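Local coordinates for toluene, o-xylene monooxygenase oxygenase subunit (Pseudomonas stutzeri, PDB 2INC), which forms one subunit of a six-chain oxygenase that probably hydroxylates toluene and o-xylene, this chain apparently not being one that carries the iron, at residues F212-E225 with K251-V265. Numbering follows the deposited sequence.
Sequences FTAINLVTKPAVEE and KRDAERHRRWSSALV
Arg258 reaches from helix 251-265 to Glu224 and Glu225, at the centre of a salt-bridge network that includes Lys220 and Lys251. Arginine suits this place because its flat group carries donors along an edge: Arg258 NE (2.8 Å) and NH2 (2.6 Å) both grip Glu224 OE1. Arg258 NH2 also gives Glu225 OE2 a straighter bond (162°). Both oxygens lie near the guanidinium plane, which should restrict its rotation. Glu225, bent at chi2, spends the anti lone pair of OE2 on Arg258 and takes Lys251 NZ from the syn side, tilted out of the carboxylate plane, at 2.8 Å. Bends at chi3 and chi4 (54° and 59°) bring Lys220 NZ between Glu224 OE2 and His257 ND1, the latter 2.9 Å away; His257 NE2 bonds Asp154 of helix 142-172. Glu224 CD packs on Ala254 CB, and an alanine in place of Glu224 would probably open a gap there, cost Lys220 a charge partner and let Arg258, still held by Glu225, turn more freely.

Farther along, uncharged side chains take over. Asn216 ND2 donates to Ser261 OG at 2.8 Å and also bonds Glu151 of helix 142-172, so an amide with two N-H groups suits this place. Ser261 OG in turn donates to His257 O, and a water bridges Asn216 O and Ser261 OG.

Apolar packing fills the remaining end. Phe212, a knob among Trp260, Ser261, Leu264 and Val265, receives Leu264 CD2 over one ring face, 3.9 Å from the centroid, in a CH-pi contact. Val265 CG2 meets its edge and also touches Leu217 CD1, while Trp260 lies obliquely alongside.

The helices run roughly antiparallel but strongly inclined in a ferritin-like bundle. Where iron-binding relatives use carboxylates and histidines, here Lys220 lies between such groups, consistent with a metal-free core in which Glu224 and Glu225 probably offset much of the nearby positive charge.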
ATOM      1  N   PHE B 212      15.539 -13.771  32.107  1.00 32.98           N
ATOM      2  CA  PHE B 212      14.534 -14.562  31.452  1.00 33.13           C
ATOM      3  C   PHE B 212      13.729 -15.448  32.409  1.00 33.31           C
ATOM      4  O   PHE B 212      12.497 -15.521  32.313  1.00 31.91           O
ATOM      5  CB  PHE B 212      15.191 -15.369  30.345  1.00 31.90           C
ATOM      6  CG  PHE B 212      14.288 -16.417  29.721  1.00 34.22           C
ATOM      7  CD1 PHE B 212      13.245 -16.050  28.879  1.00 30.26           C
ATOM      8  CD2 PHE B 212      14.510 -17.749  29.979  1.00 34.29           C
ATOM      9  CE1 PHE B 212      12.396 -16.994  28.312  1.00 35.22           C
ATOM     10  CE2 PHE B 212      13.665 -18.731  29.411  1.00 34.89           C
ATOM     11  CZ  PHE B 212      12.616 -18.335  28.567  1.00 32.38           C
ATOM     12  N   THR B 213      14.417 -16.180  33.289  1.00 33.75           N
ATOM     13  CA  THR B 213      13.718 -17.056  34.231  1.00 33.85           C
ATOM     14  C   THR B 213      12.891 -16.228  35.194  1.00 33.96           C
ATOM     15  O   THR B 213      11.685 -16.445  35.362  1.00 33.95           O
ATOM     16  CB  THR B 213      14.738 -17.948  34.967  1.00 34.17           C
ATOM     17  OG1 THR B 213      15.485 -18.681  33.984  1.00 34.33           O
ATOM     18  CG2 THR B 213      14.021 -18.911  35.923  1.00 32.35           C
ATOM     19  N   ALA B 214      13.500 -15.231  35.813  1.00 32.57           N
ATOM     20  CA  ALA B 214      12.780 -14.484  36.794  1.00 32.53           C
ATOM     21  C   ALA B 214      11.571 -13.783  36.205  1.00 34.87           C
ATOM     22  O   ALA B 214      10.485 -13.821  36.810  1.00 35.97           O
ATOM     23  CB  ALA B 214      13.720 -13.514  37.573  1.00 32.75           C
ATOM     24  N   ILE B 215      11.716 -13.174  35.025  1.00 34.01           N
ATOM     25  CA  ILE B 215      10.598 -12.385  34.451  1.00 33.97           C
ATOM     26  C   ILE B 215       9.614 -13.281  33.702  1.00 34.39           C
ATOM     27  O   ILE B 215       8.413 -13.209  33.921  1.00 34.36           O
ATOM     28  CB  ILE B 215      11.118 -11.327  33.455  1.00 34.28           C
ATOM     29  CG1 ILE B 215      12.047 -10.345  34.141  1.00 34.92           C
ATOM     30  CG2 ILE B 215       9.943 -10.611  32.795  1.00 31.86           C
ATOM     31  CD1 ILE B 215      11.357  -9.583  35.234  1.00 36.69           C
ATOM     32  N   ASN B 216      10.120 -14.125  32.825  1.00 33.40           N
ATOM     33  CA  ASN B 216       9.210 -14.809  31.914  1.00 33.69           C
ATOM     34  C   ASN B 216       8.755 -16.112  32.492  1.00 34.78           C
ATOM     35  O   ASN B 216       7.636 -16.598  32.165  1.00 34.06           O
ATOM     36  CB  ASN B 216       9.856 -15.076  30.555  1.00 33.50           C
ATOM     37  CG  ASN B 216       9.563 -13.944  29.531  1.00 34.59           C
ATOM     38  OD1 ASN B 216       9.418 -12.800  29.913  1.00 33.39           O
ATOM     39  ND2 ASN B 216       9.488 -14.285  28.251  1.00 33.12           N
ATOM     40  N   LEU B 217       9.622 -16.746  33.284  1.00 33.91           N
ATOM     41  CA  LEU B 217       9.239 -18.107  33.714  1.00 35.57           C
ATOM     42  C   LEU B 217       8.550 -18.096  35.052  1.00 35.85           C
ATOM     43  O   LEU B 217       7.769 -19.006  35.342  1.00 35.93           O
ATOM     44  CB  LEU B 217      10.424 -19.094  33.693  1.00 35.73           C
ATOM     45  CG  LEU B 217      11.106 -19.352  32.342  1.00 37.42           C
ATOM     46  CD1 LEU B 217      12.141 -20.464  32.440  1.00 38.70           C
ATOM     47  CD2 LEU B 217      10.127 -19.628  31.311  1.00 38.58           C
ATOM     48  N   VAL B 218       8.807 -17.062  35.852  1.00 34.13           N
ATOM     49  CA  VAL B 218       8.307 -17.039  37.218  1.00 36.32           C
ATOM     50  C   VAL B 218       7.356 -15.878  37.441  1.00 34.94           C
ATOM     51  O   VAL B 218       6.196 -16.096  37.779  1.00 36.39           O
ATOM     52  CB  VAL B 218       9.458 -17.008  38.280  1.00 35.98           C
ATOM     53  CG1 VAL B 218       8.887 -16.868  39.705  1.00 39.00           C
ATOM     54  CG2 VAL B 218      10.333 -18.299  38.144  1.00 36.77           C
ATOM     55  N   THR B 219       7.834 -14.652  37.269  1.00 33.98           N
ATOM     56  CA  THR B 219       7.002 -13.494  37.571  1.00 32.36           C
ATOM     57  C   THR B 219       5.762 -13.406  36.656  1.00 33.99           C
ATOM     58  O   THR B 219       4.612 -13.289  37.125  1.00 32.45           O
ATOM     59  CB  THR B 219       7.842 -12.264  37.449  1.00 33.23           C
ATOM     60  OG1 THR B 219       8.891 -12.379  38.405  1.00 33.77           O
ATOM     61  CG2 THR B 219       7.033 -11.013  37.763  1.00 29.99           C
ATOM     62  N   LYS B 220       5.966 -13.559  35.344  1.00 32.99           N
ATOM     63  CA  LYS B 220       4.845 -13.347  34.443  1.00 34.40           C
ATOM     64  C   LYS B 220       3.709 -14.360  34.662  1.00 36.21           C
ATOM     65  O   LYS B 220       2.524 -13.977  34.726  1.00 37.15           O
ATOM     66  CB  LYS B 220       5.330 -13.282  32.973  1.00 33.40           C
ATOM     67  CG  LYS B 220       5.743 -11.853  32.603  1.00 33.99           C
ATOM     68  CD  LYS B 220       6.448 -11.691  31.253  1.00 32.68           C
ATOM     69  CE  LYS B 220       5.646 -12.280  30.129  1.00 29.97           C
ATOM     70  NZ  LYS B 220       4.294 -11.691  29.966  1.00 31.32           N
ATOM     71  N   PRO B 221       4.031 -15.658  34.739  1.00 36.52           N
ATOM     72  CA  PRO B 221       2.862 -16.528  34.984  1.00 37.59           C
ATOM     73  C   PRO B 221       2.127 -16.236  36.294  1.00 37.68           C
ATOM     74  O   PRO B 221       0.919 -16.357  36.302  1.00 37.71           O
ATOM     75  CB  PRO B 221       3.444 -17.955  34.897  1.00 37.83           C
ATOM     76  CG  PRO B 221       4.662 -17.746  33.923  1.00 37.34           C
ATOM     77  CD  PRO B 221       5.254 -16.442  34.504  1.00 36.33           C
ATOM     78  N   ALA B 222       2.824 -15.786  37.345  1.00 37.89           N
ATOM     79  CA  ALA B 222       2.168 -15.353  38.589  1.00 37.01           C
ATOM     80  C   ALA B 222       1.329 -14.098  38.376  1.00 37.04           C
ATOM     81  O   ALA B 222       0.205 -14.012  38.871  1.00 36.85           O
ATOM     82  CB  ALA B 222       3.153 -15.149  39.722  1.00 37.14           C
ATOM     83  N   VAL B 223       1.885 -13.087  37.702  1.00 36.07           N
ATOM     84  CA  VAL B 223       1.112 -11.867  37.389  1.00 35.67           C
ATOM     85  C   VAL B 223      -0.121 -12.197  36.538  1.00 36.24           C
ATOM     86  O   VAL B 223      -1.240 -11.716  36.784  1.00 35.86           O
ATOM     87  CB  VAL B 223       1.980 -10.824  36.652  1.00 35.27           C
ATOM     88  CG1 VAL B 223       1.098  -9.647  36.202  1.00 37.58           C
ATOM     89  CG2 VAL B 223       3.068 -10.348  37.564  1.00 33.02           C
ATOM     90  N   GLU B 224       0.066 -13.059  35.541  1.00 36.10           N
ATOM     91  CA  GLU B 224      -1.003 -13.296  34.587  1.00 35.83           C
ATOM     92  C   GLU B 224      -2.120 -14.066  35.262  1.00 35.96           C
ATOM     93  O   GLU B 224      -3.278 -13.791  35.014  1.00 35.71           O
ATOM     94  CB  GLU B 224      -0.479 -14.034  33.363  1.00 34.94           C
ATOM     95  CG  GLU B 224       0.494 -13.129  32.549  1.00 39.36           C
ATOM     96  CD  GLU B 224       1.555 -13.917  31.775  1.00 43.54           C
ATOM     97  OE1 GLU B 224       1.487 -15.197  31.713  1.00 45.58           O
ATOM     98  OE2 GLU B 224       2.461 -13.243  31.221  1.00 44.21           O
ATOM     99  N   GLU B 225      -1.768 -15.028  36.118  1.00 37.30           N
ATOM    100  CA  GLU B 225      -2.798 -15.823  36.813  1.00 37.88           C
ATOM    101  C   GLU B 225      -3.548 -15.008  37.871  1.00 38.13           C
ATOM    102  O   GLU B 225      -4.771 -15.050  37.936  1.00 39.30           O
ATOM    103  CB  GLU B 225      -2.247 -17.167  37.323  1.00 38.25           C
ATOM    104  CG  GLU B 225      -1.824 -18.154  36.188  1.00 40.08           C
ATOM    105  CD  GLU B 225      -2.850 -18.360  35.039  1.00 45.76           C
ATOM    106  OE1 GLU B 225      -4.050 -18.625  35.319  1.00 43.88           O
ATOM    107  OE2 GLU B 225      -2.455 -18.288  33.836  1.00 45.76           O
ATOM    108  N   LYS B 251      -4.654 -11.785  27.933  1.00 34.16           N
ATOM    109  CA  LYS B 251      -4.130 -13.123  28.106  1.00 36.48           C
ATOM    110  C   LYS B 251      -3.660 -13.739  26.779  1.00 35.62           C
ATOM    111  O   LYS B 251      -2.825 -14.618  26.783  1.00 37.61           O
ATOM    112  CB  LYS B 251      -5.189 -14.017  28.767  1.00 37.79           C
ATOM    113  CG  LYS B 251      -4.628 -15.312  29.325  1.00 42.52           C
ATOM    114  CD  LYS B 251      -4.415 -15.215  30.820  1.00 48.63           C
ATOM    115  CE  LYS B 251      -3.544 -16.361  31.330  1.00 49.98           C
ATOM    116  NZ  LYS B 251      -4.345 -17.502  31.873  1.00 50.73           N
ATOM    117  N   ARG B 252      -4.235 -13.321  25.653  1.00 35.39           N
ATOM    118  CA  ARG B 252      -3.795 -13.810  24.345  1.00 34.91           C
ATOM    119  C   ARG B 252      -2.317 -13.417  24.116  1.00 34.87           C
ATOM    120  O   ARG B 252      -1.542 -14.198  23.553  1.00 33.65           O
ATOM    121  CB  ARG B 252      -4.638 -13.199  23.241  1.00 34.12           C
ATOM    122  CG  ARG B 252      -6.112 -13.709  23.221  1.00 36.13           C
ATOM    123  CD  ARG B 252      -6.972 -12.980  22.141  1.00 36.07           C
ATOM    124  NE  ARG B 252      -6.622 -13.351  20.763  1.00 38.23           N
ATOM    125  CZ  ARG B 252      -7.189 -14.360  20.085  1.00 42.43           C
ATOM    126  NH1 ARG B 252      -8.117 -15.141  20.636  1.00 40.52           N
ATOM    127  NH2 ARG B 252      -6.821 -14.598  18.843  1.00 42.58           N
ATOM    128  N   ASP B 253      -1.950 -12.210  24.546  1.00 32.95           N
ATOM    129  CA  ASP B 253      -0.529 -11.787  24.487  1.00 34.09           C
ATOM    130  C   ASP B 253       0.292 -12.673  25.430  1.00 33.88           C
ATOM    131  O   ASP B 253       1.357 -13.226  25.064  1.00 33.63           O
ATOM    132  CB  ASP B 253      -0.363 -10.312  24.925  1.00 32.15           C
ATOM    133  CG  ASP B 253      -1.017  -9.336  23.972  1.00 35.55           C
ATOM    134  OD1 ASP B 253      -1.300  -9.687  22.804  1.00 33.21           O
ATOM    135  OD2 ASP B 253      -1.257  -8.181  24.377  1.00 32.10           O
ATOM    136  N   ALA B 254      -0.226 -12.862  26.644  1.00 33.14           N
ATOM    137  CA  ALA B 254       0.521 -13.648  27.628  1.00 32.20           C
ATOM    138  C   ALA B 254       0.774 -15.075  27.113  1.00 33.45           C
ATOM    139  O   ALA B 254       1.848 -15.623  27.316  1.00 30.07           O
ATOM    140  CB  ALA B 254      -0.231 -13.683  28.946  1.00 32.90           C
ATOM    141  N   GLU B 255      -0.233 -15.671  26.488  1.00 34.24           N
ATOM    142  CA  GLU B 255      -0.059 -17.005  25.895  1.00 35.23           C
ATOM    143  C   GLU B 255       1.046 -17.011  24.838  1.00 34.03           C
ATOM    144  O   GLU B 255       1.816 -17.941  24.790  1.00 33.26           O
ATOM    145  CB  GLU B 255      -1.381 -17.491  25.306  1.00 36.81           C
ATOM    146  CG  GLU B 255      -2.398 -17.954  26.370  1.00 42.10           C
ATOM    147  CD  GLU B 255      -3.889 -17.743  25.894  1.00 53.73           C
ATOM    148  OE1 GLU B 255      -4.178 -17.731  24.656  1.00 57.41           O
ATOM    149  OE2 GLU B 255      -4.777 -17.591  26.765  1.00 57.01           O
ATOM    150  N   ARG B 256       1.124 -15.966  24.021  1.00 32.90           N
ATOM    151  CA  ARG B 256       2.234 -15.809  23.063  1.00 33.92           C
ATOM    152  C   ARG B 256       3.631 -15.767  23.718  1.00 33.83           C
ATOM    153  O   ARG B 256       4.571 -16.436  23.273  1.00 34.25           O
ATOM    154  CB  ARG B 256       2.027 -14.566  22.198  1.00 33.77           C
ATOM    155  CG  ARG B 256       3.007 -14.486  21.046  1.00 35.38           C
ATOM    156  CD  ARG B 256       2.588 -13.476  19.986  1.00 34.31           C
ATOM    157  NE  ARG B 256       2.333 -12.130  20.552  1.00 34.89           N
ATOM    158  CZ  ARG B 256       1.111 -11.656  20.712  1.00 34.36           C
ATOM    159  NH1 ARG B 256       0.875 -10.452  21.226  1.00 31.96           N
ATOM    160  NH2 ARG B 256       0.095 -12.413  20.366  1.00 30.62           N
ATOM    161  N   HIS B 257       3.774 -14.947  24.768  1.00 32.49           N
ATOM    162  CA  HIS B 257       5.011 -14.891  25.501  1.00 31.45           C
ATOM    163  C   HIS B 257       5.393 -16.267  26.056  1.00 32.67           C
ATOM    164  O   HIS B 257       6.560 -16.631  26.034  1.00 32.44           O
ATOM    165  CB  HIS B 257       4.908 -13.894  26.649  1.00 30.84           C
ATOM    166  CG  HIS B 257       4.413 -12.543  26.216  1.00 29.64           C
ATOM    167  ND1 HIS B 257       3.815 -11.652  27.090  1.00 30.03           N
ATOM    168  CD2 HIS B 257       4.359 -11.961  24.989  1.00 29.49           C
ATOM    169  CE1 HIS B 257       3.470 -10.554  26.429  1.00 33.91           C
ATOM    170  NE2 HIS B 257       3.775 -10.720  25.149  1.00 30.36           N
ATOM    171  N   ARG B 258       4.411 -17.010  26.561  1.00 32.63           N
ATOM    172  CA  ARG B 258       4.715 -18.352  27.086  1.00 33.72           C
ATOM    173  C   ARG B 258       5.167 -19.281  25.956  1.00 34.34           C
ATOM    174  O   ARG B 258       6.009 -20.159  26.165  1.00 35.20           O
ATOM    175  CB  ARG B 258       3.503 -18.941  27.827  1.00 34.63           C
ATOM    176  CG  ARG B 258       3.261 -18.372  29.218  1.00 35.18           C
ATOM    177  CD  ARG B 258       1.883 -18.790  29.722  1.00 40.43           C
ATOM    178  NE  ARG B 258       1.425 -17.879  30.779  1.00 42.17           N
ATOM    179  CZ  ARG B 258       0.330 -18.093  31.485  1.00 43.69           C
ATOM    180  NH1 ARG B 258      -0.390 -19.181  31.238  1.00 43.09           N
ATOM    181  NH2 ARG B 258      -0.051 -17.216  32.419  1.00 46.04           N
ATOM    182  N   ARG B 259       4.587 -19.122  24.782  1.00 34.19           N
ATOM    183  CA  ARG B 259       4.989 -19.959  23.637  1.00 34.72           C
ATOM    184  C   ARG B 259       6.472 -19.800  23.259  1.00 34.51           C
ATOM    185  O   ARG B 259       7.173 -20.788  23.052  1.00 34.67           O
ATOM    186  CB  ARG B 259       4.118 -19.694  22.426  1.00 35.36           C
ATOM    187  CG  ARG B 259       2.686 -20.300  22.545  1.00 37.32           C
ATOM    188  CD  ARG B 259       2.028 -20.399  21.186  1.00 37.33           C
ATOM    189  NE  ARG B 259       1.764 -19.093  20.572  1.00 39.04           N
ATOM    190  CZ  ARG B 259       0.682 -18.354  20.812  1.00 35.69           C
ATOM    191  NH1 ARG B 259      -0.207 -18.750  21.702  1.00 39.05           N
ATOM    192  NH2 ARG B 259       0.498 -17.194  20.192  1.00 37.65           N
ATOM    193  N   TRP B 260       6.971 -18.567  23.199  1.00 34.50           N
ATOM    194  CA  TRP B 260       8.377 -18.372  22.862  1.00 32.54           C
ATOM    195  C   TRP B 260       9.266 -18.721  24.044  1.00 34.03           C
ATOM    196  O   TRP B 260      10.386 -19.220  23.826  1.00 34.25           O
ATOM    197  CB  TRP B 260       8.680 -16.997  22.260  1.00 33.02           C
ATOM    198  CG  TRP B 260       8.900 -15.815  23.219  1.00 29.37           C
ATOM    199  CD1 TRP B 260       8.029 -14.803  23.468  1.00 33.05           C
ATOM    200  CD2 TRP B 260      10.113 -15.478  23.917  1.00 30.00           C
ATOM    201  NE1 TRP B 260       8.608 -13.870  24.336  1.00 29.45           N
ATOM    202  CE2 TRP B 260       9.877 -14.275  24.622  1.00 29.95           C
ATOM    203  CE3 TRP B 260      11.382 -16.082  24.039  1.00 31.35           C
ATOM    204  CZ2 TRP B 260      10.841 -13.680  25.382  1.00 29.04           C
ATOM    205  CZ3 TRP B 260      12.318 -15.510  24.825  1.00 33.31           C
ATOM    206  CH2 TRP B 260      12.066 -14.312  25.490  1.00 31.34           C
ATOM    207  N   SER B 261       8.768 -18.501  25.277  1.00 34.63           N
ATOM    208  CA  SER B 261       9.540 -18.841  26.482  1.00 35.97           C
ATOM    209  C   SER B 261       9.731 -20.372  26.525  1.00 36.79           C
ATOM    210  O   SER B 261      10.822 -20.857  26.814  1.00 34.97           O
ATOM    211  CB  SER B 261       8.861 -18.344  27.748  1.00 35.59           C
ATOM    212  OG  SER B 261       8.811 -16.931  27.770  1.00 37.56           O
ATOM    213  N   SER B 262       8.666 -21.094  26.170  1.00 37.34           N
ATOM    214  CA  SER B 262       8.728 -22.533  26.131  1.00 39.08           C
ATOM    215  C   SER B 262       9.694 -23.009  25.020  1.00 38.89           C
ATOM    216  O   SER B 262      10.476 -23.923  25.241  1.00 38.25           O
ATOM    217  CB  SER B 262       7.319 -23.126  25.992  1.00 39.56           C
ATOM    218  OG  SER B 262       7.437 -24.533  25.937  1.00 45.65           O
ATOM    219  N   ALA B 263       9.692 -22.349  23.856  1.00 37.75           N
ATOM    220  CA  ALA B 263      10.599 -22.743  22.779  1.00 38.41           C
ATOM    221  C   ALA B 263      12.034 -22.552  23.185  1.00 38.64           C
ATOM    222  O   ALA B 263      12.887 -23.392  22.873  1.00 39.32           O
ATOM    223  CB  ALA B 263      10.276 -22.029  21.477  1.00 38.43           C
ATOM    224  N   LEU B 264      12.306 -21.472  23.909  1.00 37.51           N
ATOM    225  CA  LEU B 264      13.660 -21.203  24.351  1.00 38.77           C
ATOM    226  C   LEU B 264      14.154 -22.212  25.403  1.00 39.34           C
ATOM    227  O   LEU B 264      15.281 -22.685  25.336  1.00 39.43           O
ATOM    228  CB  LEU B 264      13.787 -19.777  24.884  1.00 38.57           C
ATOM    229  CG  LEU B 264      15.218 -19.266  25.203  1.00 38.89           C
ATOM    230  CD1 LEU B 264      16.166 -19.349  24.023  1.00 40.47           C
ATOM    231  CD2 LEU B 264      15.150 -17.864  25.714  1.00 39.80           C
ATOM    232  N   VAL B 265      13.312 -22.521  26.379  1.00 39.60           N
ATOM    233  CA  VAL B 265      13.684 -23.515  27.393  1.00 40.35           C
ATOM    234  C   VAL B 265      13.949 -24.829  26.642  1.00 40.76           C
ATOM    235  O   VAL B 265      14.966 -25.518  26.908  1.00 41.80           O
ATOM    236  CB  VAL B 265      12.598 -23.687  28.433  1.00 40.43           C
ATOM    237  CG1 VAL B 265      12.771 -25.044  29.198  1.00 40.69           C
ATOM    238  CG2 VAL B 265      12.605 -22.501  29.394  1.00 39.21           C
TER
HETATM  239  O   HOH W   1       6.307 -16.003  29.614  1.00 38.28           O